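Local atomic coordinates of pertussis toxin-like subunit ArtA (Escherichia coli, PDB entry 4Z9D), a protein that probably transfers ADP-ribose from NAD to trimeric G proteins of the host cell, as the enzymatic subunit of a pertussis-like toxin. Residues D5-F19 with R76-F88. The protein carries 2 engineered substitutions. Sequence-based numbering, arbitrary orientation.
Sequences DFVYRVDSRPPEEIF and RLYRYRIRANNIF. With NAD (nicotinamide-adenine-dinucleotide), chain F.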
ATOM      1  N   ASP A   5       7.915  12.023  -4.324  1.00 12.27           N
ATOM      2  CA  ASP A   5       7.283  10.723  -4.464  1.00 13.05           C
ATOM      3  C   ASP A   5       5.932  10.726  -3.759  1.00 13.67           C
ATOM      4  O   ASP A   5       5.846  11.024  -2.568  1.00 10.33           O
ATOM      5  CB  ASP A   5       8.156   9.616  -3.870  1.00 17.29           C
ATOM      6  CG  ASP A   5       9.347   9.263  -4.741  1.00 21.63           C
ATOM      7  OD1 ASP A   5       9.281   9.472  -5.975  1.00 21.18           O
ATOM      8  OD2 ASP A   5      10.363   8.788  -4.175  1.00 15.17           O
ATOM      9  N   PHE A   6       4.875  10.417  -4.498  1.00 10.99           N
ATOM     10  CA  PHE A   6       3.561  10.215  -3.884  1.00 11.19           C
ATOM     11  C   PHE A   6       3.097   8.804  -4.166  1.00  8.33           C
ATOM     12  O   PHE A   6       3.427   8.248  -5.211  1.00 10.09           O
ATOM     13  CB  PHE A   6       2.538  11.237  -4.395  1.00 11.69           C
ATOM     14  CG  PHE A   6       2.771  12.625  -3.875  1.00  9.28           C
ATOM     15  CD1 PHE A   6       3.527  13.534  -4.602  1.00 12.25           C
ATOM     16  CD2 PHE A   6       2.247  13.017  -2.657  1.00  9.94           C
ATOM     17  CE1 PHE A   6       3.747  14.808  -4.126  1.00 12.20           C
ATOM     18  CE2 PHE A   6       2.469  14.291  -2.168  1.00 11.21           C
ATOM     19  CZ  PHE A   6       3.221  15.191  -2.908  1.00 11.50           C
ATOM     20  N   VAL A   7       2.380   8.211  -3.218  1.00  6.07           N
ATOM     21  CA  VAL A   7       1.808   6.885  -3.418  1.00  7.50           C
ATOM     22  C   VAL A   7       0.332   6.847  -3.030  1.00  6.85           C
ATOM     23  O   VAL A   7      -0.182   7.776  -2.394  1.00  8.86           O
ATOM     24  CB  VAL A   7       2.567   5.800  -2.598  1.00  8.43           C
ATOM     25  CG1 VAL A   7       4.028   5.725  -3.020  1.00 11.06           C
ATOM     26  CG2 VAL A   7       2.468   6.085  -1.109  1.00  7.39           C
ATOM     27  N   TYR A   8      -0.346   5.783  -3.441  1.00  5.67           N
ATOM     28  CA  TYR A   8      -1.740   5.572  -3.072  1.00  9.53           C
ATOM     29  C   TYR A   8      -1.942   4.351  -2.185  1.00  7.96           C
ATOM     30  O   TYR A   8      -1.228   3.353  -2.312  1.00  8.59           O
ATOM     31  CB  TYR A   8      -2.611   5.381  -4.298  1.00  5.96           C
ATOM     32  CG  TYR A   8      -2.651   6.522  -5.270  1.00  6.33           C
ATOM     33  CD1 TYR A   8      -3.461   7.619  -5.034  1.00  6.60           C
ATOM     34  CD2 TYR A   8      -1.931   6.470  -6.450  1.00  8.54           C
ATOM     35  CE1 TYR A   8      -3.539   8.660  -5.953  1.00 10.93           C
ATOM     36  CE2 TYR A   8      -1.985   7.512  -7.367  1.00 10.43           C
ATOM     37  CZ  TYR A   8      -2.797   8.597  -7.110  1.00 11.32           C
ATOM     38  OH  TYR A   8      -2.859   9.622  -8.028  1.00 18.72           O
ATOM     39  N   ARG A   9      -2.966   4.405  -1.343  1.00  7.09           N
ATOM     40  CA  ARG A   9      -3.388   3.214  -0.605  1.00 10.05           C
ATOM     41  C   ARG A   9      -4.904   3.121  -0.584  1.00  7.07           C
ATOM     42  O   ARG A   9      -5.579   4.100  -0.297  1.00  7.67           O
ATOM     43  CB  ARG A   9      -2.838   3.215   0.836  1.00  7.29           C
ATOM     44  CG  ARG A   9      -3.379   2.047   1.681  1.00  7.47           C
ATOM     45  CD  ARG A   9      -2.660   1.854   3.025  1.00  7.41           C
ATOM     46  NE  ARG A   9      -3.395   0.873   3.838  1.00  8.01           N
ATOM     47  CZ  ARG A   9      -3.327  -0.441   3.681  1.00 10.76           C
ATOM     48  NH1 ARG A   9      -2.504  -0.966   2.781  1.00  8.52           N
ATOM     49  NH2 ARG A   9      -4.070  -1.237   4.450  1.00 10.45           N
ATOM     50  N   VAL A  10      -5.427   1.946  -0.922  1.00  9.18           N
ATOM     51  CA  VAL A  10      -6.845   1.665  -0.774  1.00 10.41           C
ATOM     52  C   VAL A  10      -7.085   1.041   0.604  1.00  8.97           C
ATOM     53  O   VAL A  10      -6.425   0.072   0.968  1.00  8.91           O
ATOM     54  CB  VAL A  10      -7.345   0.729  -1.885  1.00  9.08           C
ATOM     55  CG1 VAL A  10      -8.843   0.443  -1.708  1.00 12.46           C
ATOM     56  CG2 VAL A  10      -7.107   1.373  -3.234  1.00 10.19           C
ATOM     57  N   ASP A  11      -8.020   1.602   1.371  1.00 10.03           N
ATOM     58  CA  ASP A  11      -8.300   1.126   2.733  1.00 11.69           C
ATOM     59  C   ASP A  11      -9.780   1.330   3.076  1.00 12.89           C
ATOM     60  O   ASP A  11     -10.410   2.258   2.579  1.00 13.53           O
ATOM     61  CB  ASP A  11      -7.393   1.855   3.740  1.00  9.84           C
ATOM     62  CG  ASP A  11      -7.233   1.093   5.056  1.00 18.04           C
ATOM     63  OD1 ASP A  11      -8.240   0.947   5.790  1.00 13.79           O
ATOM     64  OD2 ASP A  11      -6.102   0.648   5.368  1.00 14.51           O
ATOM     65  N   SER A  12     -10.322   0.510   3.969  1.00 12.43           N
ATOM     66  CA  SER A  12     -11.742   0.622   4.292  1.00 11.55           C
ATOM     67  C   SER A  12     -12.026   1.656   5.380  1.00 16.33           C
ATOM     68  O   SER A  12     -13.172   2.062   5.575  1.00 17.45           O
ATOM     69  CB  SER A  12     -12.293  -0.734   4.736  1.00 18.09           C
ATOM     70  OG  SER A  12     -11.551  -1.244   5.828  1.00 18.22           O
ATOM     71  N   ARG A  13     -10.990   2.055   6.113  1.00 13.07           N
ATOM     72  CA  ARG A  13     -11.149   3.024   7.190  1.00 13.55           C
ATOM     73  C   ARG A  13     -11.268   4.441   6.648  1.00 12.39           C
ATOM     74  O   ARG A  13     -10.616   4.784   5.659  1.00 14.15           O
ATOM     75  CB  ARG A  13      -9.996   2.920   8.186  1.00 13.76           C
ATOM     76  CG  ARG A  13     -10.052   1.627   8.965  1.00 16.89           C
ATOM     77  CD  ARG A  13      -8.720   1.278   9.587  1.00 16.71           C
ATOM     78  NE  ARG A  13      -7.692   0.899   8.631  1.00 18.33           N
ATOM     79  CZ  ARG A  13      -6.409   0.823   8.959  1.00 23.00           C
ATOM     80  NH1 ARG A  13      -6.061   1.069  10.215  1.00 22.55           N
ATOM     81  NH2 ARG A  13      -5.486   0.483   8.057  1.00 15.07           N
ATOM     82  N   PRO A  14     -12.120   5.266   7.283  1.00 13.87           N
ATOM     83  CA  PRO A  14     -12.461   6.617   6.811  1.00 15.57           C
ATOM     84  C   PRO A  14     -11.453   7.692   7.214  1.00 14.46           C
ATOM     85  O   PRO A  14     -10.672   7.480   8.133  1.00 14.77           O
ATOM     86  CB  PRO A  14     -13.815   6.881   7.484  1.00 15.50           C
ATOM     87  CG  PRO A  14     -13.725   6.123   8.775  1.00 18.95           C
ATOM     88  CD  PRO A  14     -12.922   4.880   8.463  1.00 19.34           C
ATOM     89  N   PRO A  15     -11.460   8.837   6.510  1.00 12.01           N
ATOM     90  CA  PRO A  15     -10.464   9.900   6.692  1.00 13.47           C
ATOM     91  C   PRO A  15     -10.422  10.409   8.124  1.00 17.89           C
ATOM     92  O   PRO A  15      -9.358  10.776   8.618  1.00 19.07           O
ATOM     93  CB  PRO A  15     -10.937  10.998   5.730  1.00 15.43           C
ATOM     94  CG  PRO A  15     -11.676  10.276   4.673  1.00 16.89           C
ATOM     95  CD  PRO A  15     -12.311   9.080   5.328  1.00 17.28           C
ATOM     96  N   GLU A  16     -11.567  10.435   8.791  1.00 17.15           N
ATOM     97  CA  GLU A  16     -11.600  10.961  10.141  1.00 21.57           C
ATOM     98  C   GLU A  16     -10.670  10.193  11.070  1.00 22.14           C
ATOM     99  O   GLU A  16      -9.945  10.788  11.872  1.00 18.68           O
ATOM    100  CB  GLU A  16     -13.031  10.912  10.674  1.00 27.93           C
ATOM    101  CG  GLU A  16     -13.170  11.431  12.072  1.00 35.27           C
ATOM    102  CD  GLU A  16     -12.834  12.891  12.201  1.00 39.83           C
ATOM    103  OE1 GLU A  16     -12.799  13.608  11.172  1.00 43.48           O
ATOM    104  OE2 GLU A  16     -12.571  13.309  13.348  1.00 46.35           O
ATOM    105  N   GLU A  17     -10.641   8.878  10.909  1.00 19.08           N
ATOM    106  CA  GLU A  17      -9.711   8.040  11.649  1.00 18.54           C
ATOM    107  C   GLU A  17      -8.291   8.151  11.091  1.00 16.11           C
ATOM    108  O   GLU A  17      -7.321   8.364  11.828  1.00 15.33           O
ATOM    109  CB  GLU A  17     -10.181   6.587  11.619  1.00 21.68           C
ATOM    110  CG  GLU A  17      -9.274   5.644  12.373  1.00 23.76           C
ATOM    111  CD  GLU A  17      -9.635   4.197  12.152  1.00 25.61           C
ATOM    112  OE1 GLU A  17     -10.740   3.941  11.629  1.00 21.90           O
ATOM    113  OE2 GLU A  17      -8.829   3.313  12.525  1.00 24.16           O
ATOM    114  N   ILE A  18      -8.187   7.980   9.777  1.00 16.52           N
ATOM    115  CA  ILE A  18      -6.903   7.888   9.103  1.00 13.40           C
ATOM    116  C   ILE A  18      -6.137   9.216   9.069  1.00 11.87           C
ATOM    117  O   ILE A  18      -4.927   9.221   9.260  1.00 12.34           O
ATOM    118  CB  ILE A  18      -7.098   7.321   7.680  1.00 13.64           C
ATOM    119  CG1 ILE A  18      -7.690   5.905   7.760  1.00 12.12           C
ATOM    120  CG2 ILE A  18      -5.797   7.290   6.920  1.00 13.41           C
ATOM    121  CD1 ILE A  18      -6.853   4.933   8.636  1.00 13.89           C
ATOM    122  N   PHE A  19      -6.819  10.339   8.866  1.00 10.38           N
ATOM    123  CA  PHE A  19      -6.118  11.627   8.852  1.00 13.39           C
ATOM    124  C   PHE A  19      -5.499  11.911  10.214  1.00 15.85           C
ATOM    125  O   PHE A  19      -4.438  12.540  10.322  1.00 16.34           O
ATOM    126  CB  PHE A  19      -7.063  12.770   8.500  1.00 13.01           C
ATOM    127  CG  PHE A  19      -7.442  12.837   7.045  1.00 13.49           C
ATOM    128  CD1 PHE A  19      -8.434  13.709   6.633  1.00 13.63           C
ATOM    129  CD2 PHE A  19      -6.831  12.022   6.095  1.00 14.03           C
ATOM    130  CE1 PHE A  19      -8.810  13.783   5.306  1.00 15.22           C
ATOM    131  CE2 PHE A  19      -7.193  12.106   4.763  1.00 10.33           C
ATOM    132  CZ  PHE A  19      -8.191  12.985   4.372  1.00 12.30           C
ATOM    133  N   ARG A  76     -17.326   0.611   2.797  1.00 18.95           N
ATOM    134  CA  ARG A  76     -16.781   1.495   1.780  1.00 24.94           C
ATOM    135  C   ARG A  76     -15.277   1.383   1.686  1.00 16.44           C
ATOM    136  O   ARG A  76     -14.631   0.883   2.597  1.00 19.52           O
ATOM    137  CB  ARG A  76     -17.160   2.941   2.087  1.00 23.28           C
ATOM    138  CG  ARG A  76     -18.606   3.112   2.496  1.00 28.58           C
ATOM    139  CD  ARG A  76     -18.865   4.491   3.034  1.00 28.82           C
ATOM    140  NE  ARG A  76     -19.647   5.300   2.106  1.00 50.15           N
ATOM    141  CZ  ARG A  76     -20.977   5.331   2.079  1.00 51.32           C
ATOM    142  NH1 ARG A  76     -21.682   4.594   2.935  1.00 52.76           N
ATOM    143  NH2 ARG A  76     -21.606   6.097   1.195  1.00 44.44           N
ATOM    144  N   LEU A  77     -14.739   1.859   0.571  1.00 13.14           N
ATOM    145  CA  LEU A  77     -13.310   1.900   0.352  1.00 12.28           C
ATOM    146  C   LEU A  77     -12.940   3.324  -0.002  1.00 11.84           C
ATOM    147  O   LEU A  77     -13.721   4.047  -0.621  1.00 14.53           O
ATOM    148  CB  LEU A  77     -12.886   0.950  -0.764  1.00 13.61           C
ATOM    149  CG  LEU A  77     -13.043  -0.531  -0.481  1.00 15.48           C
ATOM    150  CD1 LEU A  77     -12.709  -1.326  -1.736  1.00 13.09           C
ATOM    151  CD2 LEU A  77     -12.121  -0.899   0.660  1.00 11.24           C
ATOM    152  N   TYR A  78     -11.746   3.724   0.411  1.00 12.11           N
ATOM    153  CA  TYR A  78     -11.220   5.046   0.123  1.00 11.28           C
ATOM    154  C   TYR A  78      -9.868   4.885  -0.552  1.00  9.94           C
ATOM    155  O   TYR A  78      -9.130   3.946  -0.254  1.00 10.66           O
ATOM    156  CB  TYR A  78     -11.069   5.873   1.406  1.00  9.38           C
ATOM    157  CG  TYR A  78     -12.356   6.051   2.190  1.00 14.00           C
ATOM    158  CD1 TYR A  78     -13.091   7.219   2.097  1.00 13.65           C
ATOM    159  CD2 TYR A  78     -12.815   5.052   3.044  1.00 15.66           C
ATOM    160  CE1 TYR A  78     -14.247   7.394   2.823  1.00 19.15           C
ATOM    161  CE2 TYR A  78     -13.980   5.215   3.774  1.00 19.20           C
ATOM    162  CZ  TYR A  78     -14.693   6.389   3.657  1.00 22.46           C
ATOM    163  OH  TYR A  78     -15.857   6.565   4.378  1.00 26.08           O
ATOM    164  N   ARG A  79      -9.548   5.788  -1.471  1.00  7.66           N
ATOM    165  CA  ARG A  79      -8.197   5.874  -2.002  1.00  6.85           C
ATOM    166  C   ARG A  79      -7.501   7.041  -1.323  1.00  9.95           C
ATOM    167  O   ARG A  79      -7.949   8.177  -1.448  1.00  8.44           O
ATOM    168  CB  ARG A  79      -8.208   6.071  -3.524  1.00  8.70           C
ATOM    169  CG  ARG A  79      -6.825   6.055  -4.161  1.00  8.05           C
ATOM    170  CD  ARG A  79      -6.869   6.357  -5.640  1.00  9.51           C
ATOM    171  NE  ARG A  79      -7.294   7.729  -5.917  1.00 10.59           N
ATOM    172  CZ  ARG A  79      -8.429   8.068  -6.520  1.00 11.56           C
ATOM    173  NH1 ARG A  79      -9.267   7.137  -6.939  1.00  9.94           N
ATOM    174  NH2 ARG A  79      -8.710   9.345  -6.725  1.00 11.89           N
ATOM    175  N   TYR A  80      -6.430   6.761  -0.593  1.00  7.82           N
ATOM    176  CA  TYR A  80      -5.645   7.809   0.046  1.00  9.25           C
ATOM    177  C   TYR A  80      -4.428   8.158  -0.793  1.00  9.57           C
ATOM    178  O   TYR A  80      -3.760   7.268  -1.324  1.00  7.00           O
ATOM    179  CB  TYR A  80      -5.205   7.365   1.447  1.00  5.33           C
ATOM    180  CG  TYR A  80      -6.329   7.279   2.436  1.00  7.06           C
ATOM    181  CD1 TYR A  80      -6.671   8.384   3.216  1.00  9.80           C
ATOM    182  CD2 TYR A  80      -7.056   6.107   2.592  1.00  7.72           C
ATOM    183  CE1 TYR A  80      -7.701   8.314   4.127  1.00 11.70           C
ATOM    184  CE2 TYR A  80      -8.102   6.033   3.484  1.00 10.23           C
ATOM    185  CZ  TYR A  80      -8.416   7.138   4.256  1.00 11.27           C
ATOM    186  OH  TYR A  80      -9.450   7.067   5.161  1.00 14.42           O
ATOM    187  N   ARG A  81      -4.144   9.450  -0.927  1.00  9.41           N
ATOM    188  CA  ARG A  81      -2.904   9.873  -1.564  1.00  5.50           C
ATOM    189  C   ARG A  81      -1.919  10.244  -0.483  1.00  8.28           C
ATOM    190  O   ARG A  81      -2.258  10.976   0.440  1.00  8.22           O
ATOM    191  CB  ARG A  81      -3.112  11.060  -2.503  1.00  8.62           C
ATOM    192  CG  ARG A  81      -1.901  11.252  -3.404  1.00  9.13           C
ATOM    193  CD  ARG A  81      -1.901  12.585  -4.134  1.00 16.03           C
ATOM    194  NE  ARG A  81      -3.161  12.889  -4.805  1.00 16.34           N
ATOM    195  CZ  ARG A  81      -3.312  12.992  -6.124  1.00 18.82           C
ATOM    196  NH1 ARG A  81      -2.286  12.790  -6.943  1.00 19.44           N
ATOM    197  NH2 ARG A  81      -4.501  13.299  -6.627  1.00 20.44           N
ATOM    198  N   ILE A  82      -0.694   9.742  -0.598  1.00  4.40           N
ATOM    199  CA  ILE A  82       0.261   9.835   0.501  1.00  5.62           C
ATOM    200  C   ILE A  82       1.624  10.321   0.042  1.00  6.01           C
ATOM    201  O   ILE A  82       2.150   9.835  -0.948  1.00  5.97           O
ATOM    202  CB  ILE A  82       0.447   8.455   1.185  1.00  6.50           C
ATOM    203  CG1 ILE A  82      -0.902   7.819   1.547  1.00  6.51           C
ATOM    204  CG2 ILE A  82       1.371   8.547   2.421  1.00  8.32           C
ATOM    205  CD1 ILE A  82      -0.798   6.326   1.864  1.00  6.83           C
ATOM    206  N   ARG A  83       2.211  11.278   0.764  1.00  7.07           N
ATOM    207  CA  ARG A  83       3.590  11.650   0.487  1.00  5.88           C
ATOM    208  C   ARG A  83       4.532  10.586   1.035  1.00  7.02           C
ATOM    209  O   ARG A  83       4.472  10.225   2.212  1.00  7.72           O
ATOM    210  CB  ARG A  83       3.936  13.021   1.077  1.00  7.95           C
ATOM    211  CG  ARG A  83       5.425  13.355   0.993  1.00  9.00           C
ATOM    212  CD  ARG A  83       5.678  14.824   1.317  1.00  8.59           C
ATOM    213  NE  ARG A  83       5.280  15.156   2.684  1.00  9.29           N
ATOM    214  CZ  ARG A  83       5.970  14.821   3.777  1.00 11.62           C
ATOM    215  NH1 ARG A  83       7.099  14.127   3.673  1.00  8.73           N
ATOM    216  NH2 ARG A  83       5.528  15.177   4.977  1.00 15.19           N
ATOM    217  N   ALA A  84       5.375  10.047   0.162  1.00  8.23           N
ATOM    218  CA  ALA A  84       6.327   9.016   0.563  1.00  7.76           C
ATOM    219  C   ALA A  84       7.589   9.666   1.104  1.00  9.58           C
ATOM    220  O   ALA A  84       7.956  10.768   0.691  1.00 13.86           O
ATOM    221  CB  ALA A  84       6.672   8.103  -0.612  1.00  8.35           C
ATOM    222  N   ASN A  85       8.228   8.998   2.050  1.00  8.55           N
ATOM    223  CA  ASN A  85       9.537   9.436   2.539  1.00 10.97           C
ATOM    224  C   ASN A  85      10.396   8.207   2.837  1.00  8.65           C
ATOM    225  O   ASN A  85      10.158   7.152   2.253  1.00  6.87           O
ATOM    226  CB  ASN A  85       9.401  10.365   3.753  1.00 12.88           C
ATOM    227  CG  ASN A  85       8.641   9.747   4.900  1.00 15.81           C
ATOM    228  OD1 ASN A  85       8.473   8.527   4.980  1.00 15.02           O
ATOM    229  ND2 ASN A  85       8.186  10.598   5.823  1.00 14.74           N
ATOM    230  N   ASN A  86      11.409   8.337   3.694  1.00  8.32           N
ATOM    231  CA  ASN A  86      12.378   7.248   3.866  1.00  6.22           C
ATOM    232  C   ASN A  86      11.805   6.024   4.600  1.00  8.81           C
ATOM    233  O   ASN A  86      12.483   5.017   4.770  1.00  9.19           O
ATOM    234  CB  ASN A  86      13.626   7.743   4.599  1.00  8.94           C
ATOM    235  CG  ASN A  86      14.515   8.632   3.733  1.00 13.67           C
ATOM    236  OD1 ASN A  86      15.489   9.198   4.231  1.00 11.40           O
ATOM    237  ND2 ASN A  86      14.201   8.744   2.439  1.00  9.84           N
ATOM    238  N   ILE A  87      10.557   6.138   5.033  1.00 10.09           N
ATOM    239  CA  ILE A  87       9.802   5.045   5.635  1.00 12.40           C
ATOM    240  C   ILE A  87       9.322   4.063   4.554  1.00 11.39           C
ATOM    241  O   ILE A  87       9.022   2.899   4.833  1.00  8.53           O
ATOM    242  CB  ILE A  87       8.560   5.623   6.398  1.00 18.68           C
ATOM    243  CG1 ILE A  87       8.992   6.626   7.473  1.00 20.16           C
ATOM    244  CG2 ILE A  87       7.660   4.525   6.983  1.00 18.33           C
ATOM    245  CD1 ILE A  87       7.824   7.338   8.147  1.00 22.69           C
ATOM    246  N   PHE A  88       9.317   4.543   3.313  1.00  6.31           N
ATOM    247  CA  PHE A  88       8.781   3.821   2.161  1.00  9.37           C
ATOM    248  C   PHE A  88       9.906   3.213   1.345  1.00  8.58           C
ATOM    249  O   PHE A  88      10.932   3.853   1.117  1.00  9.93           O
ATOM    250  CB  PHE A  88       7.948   4.755   1.273  1.00  6.98           C
ATOM    251  CG  PHE A  88       6.707   5.303   1.939  1.00  8.26           C
ATOM    252  CD1 PHE A  88       6.808   6.215   2.987  1.00  9.93           C
ATOM    253  CD2 PHE A  88       5.442   4.928   1.499  1.00  6.74           C
ATOM    254  CE1 PHE A  88       5.681   6.747   3.588  1.00  8.15           C
ATOM    255  CE2 PHE A  88       4.300   5.450   2.096  1.00  8.50           C
ATOM    256  CZ  PHE A  88       4.420   6.365   3.144  1.00  7.08           C
TER
HETATM  257  PA  NAD F 202      -4.264  -4.956   4.807  1.00 18.45           P
HETATM  258  O1A NAD F 202      -3.201  -3.954   5.078  1.00 18.11           O
HETATM  259  O2A NAD F 202      -4.422  -6.119   5.717  1.00 23.19           O
HETATM  260  O5B NAD F 202      -5.667  -4.135   4.693  1.00 20.54           O
HETATM  261  C5B NAD F 202      -6.955  -4.752   4.527  1.00 17.85           C
HETATM  262  C4B NAD F 202      -7.905  -4.135   5.575  1.00 21.31           C
HETATM  263  O4B NAD F 202      -7.503  -4.532   6.921  1.00 22.77           O
HETATM  264  C3B NAD F 202      -7.746  -2.644   5.578  1.00 19.75           C
HETATM  265  O3B NAD F 202      -8.513  -2.105   4.459  1.00 21.62           O
HETATM  266  C2B NAD F 202      -8.409  -2.334   6.890  1.00 20.34           C
HETATM  267  O2B NAD F 202      -9.777  -2.690   6.782  1.00 21.14           O
HETATM  268  C1B NAD F 202      -7.742  -3.386   7.790  1.00 24.13           C
HETATM  269  N9A NAD F 202      -6.379  -3.091   8.361  1.00 20.96           N
HETATM  270  C8A NAD F 202      -5.159  -3.027   7.830  1.00 20.06           C
HETATM  271  N7A NAD F 202      -4.295  -2.770   8.815  1.00 19.34           N
HETATM  272  C5A NAD F 202      -4.973  -2.694   9.963  1.00 22.05           C
HETATM  273  C6A NAD F 202      -4.590  -2.463  11.233  1.00 21.39           C
HETATM  274  N6A NAD F 202      -3.291  -2.266  11.439  1.00 18.66           N
HETATM  275  N1A NAD F 202      -5.465  -2.425  12.251  1.00 21.41           N
HETATM  276  C2A NAD F 202      -6.813  -2.643  11.972  1.00 29.33           C
HETATM  277  N3A NAD F 202      -7.192  -2.880  10.644  1.00 22.35           N
HETATM  278  C4A NAD F 202      -6.263  -2.901   9.673  1.00 22.76           C
HETATM  279  O3  NAD F 202      -4.078  -5.530   3.348  1.00 14.58           O
HETATM  280  PN  NAD F 202      -3.797  -4.598   2.046  1.00 16.80           P
HETATM  281  O1N NAD F 202      -2.930  -3.441   2.403  1.00 17.73           O
HETATM  282  O2N NAD F 202      -5.071  -4.389   1.325  1.00 20.91           O
HETATM  283  O5D NAD F 202      -2.881  -5.615   1.235  1.00 19.02           O
HETATM  284  C5D NAD F 202      -3.318  -6.940   0.905  1.00 22.02           C
HETATM  285  C4D NAD F 202      -2.599  -7.416  -0.361  1.00 18.57           C
HETATM  286  O4D NAD F 202      -2.817  -6.343  -1.341  1.00 16.99           O
HETATM  287  C3D NAD F 202      -1.077  -7.526  -0.146  1.00 15.83           C
HETATM  288  O3D NAD F 202      -0.508  -8.490  -1.040  1.00 20.61           O
HETATM  289  C2D NAD F 202      -0.661  -6.139  -0.593  1.00 16.63           C
HETATM  290  O2D NAD F 202       0.745  -6.095  -0.923  1.00 20.25           O
HETATM  291  C1D NAD F 202      -1.532  -5.908  -1.821  1.00 18.82           C
HETATM  292  N1N NAD F 202      -1.535  -4.443  -2.171  1.00 16.07           N
HETATM  293  C2N NAD F 202      -2.470  -3.564  -1.569  1.00 12.48           C
HETATM  294  C3N NAD F 202      -2.478  -2.194  -1.833  1.00 12.48           C
HETATM  295  C7N NAD F 202      -3.422  -1.334  -1.241  1.00 12.36           C
HETATM  296  O7N NAD F 202      -3.549  -0.094  -1.754  1.00 11.53           O
HETATM  297  N7N NAD F 202      -4.176  -1.800  -0.241  1.00 11.22           N
HETATM  298  C4N NAD F 202      -1.529  -1.687  -2.717  1.00 13.94           C
HETATM  299  C5N NAD F 202      -0.604  -2.537  -3.323  1.00 13.43           C
HETATM  300  C6N NAD F 202      -0.586  -3.902  -3.055  1.00 14.43           C
HETATM  301  O   HOH W   1     -15.901   1.063   5.337  1.00 26.21           O
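Tyr-80 and Tyr-78 of strand 77-83 rise from one face of the sheet to the turn and helix that follow strand 6-11, in an antiparallel pair at the NAD-binding edge of an ADP-ribosyltransferase fold. Tyrosine suits position 80: its flat ring packs under the helix, with Ile-18 CG2 over one face, 3.9 Å from the centroid, while Phe-19 CE2 meets the ring edge. Its chi1 of -70°, with CG anti to the carbonyl carbon, directs the ring at the turn, and the length of the side chain lets OH donate to Arg-13 O (2.6 Å), pinning the turn. Tyr-78 offers one face to Pro-14 CA and Pro-15 CD, atoms of two rigid prolines at the N-cap and first position of the helix. On the opposite sheet face, Tyr-8 lies alongside Arg-79 and Arg-81, whose charged ends pair with Asp-147 and Glu-132.

At the end of strand 6-11, Asp-11 serves two arginines. Arg-13 grips it side-on, NE to OD1 and NH2 to OD2 (2.8 Å), which holds its guanidinium flat between Ile-18 CD1 and the adenine of NAD. Arg-9 NH2 reaches the same OD2 from the other face of the carboxylate. Arginine suits position 9 because its extended chain carries several donors to the diphosphate: NH1 bonds O1N, and NH2 meets NAD O1A at 2.9 Å.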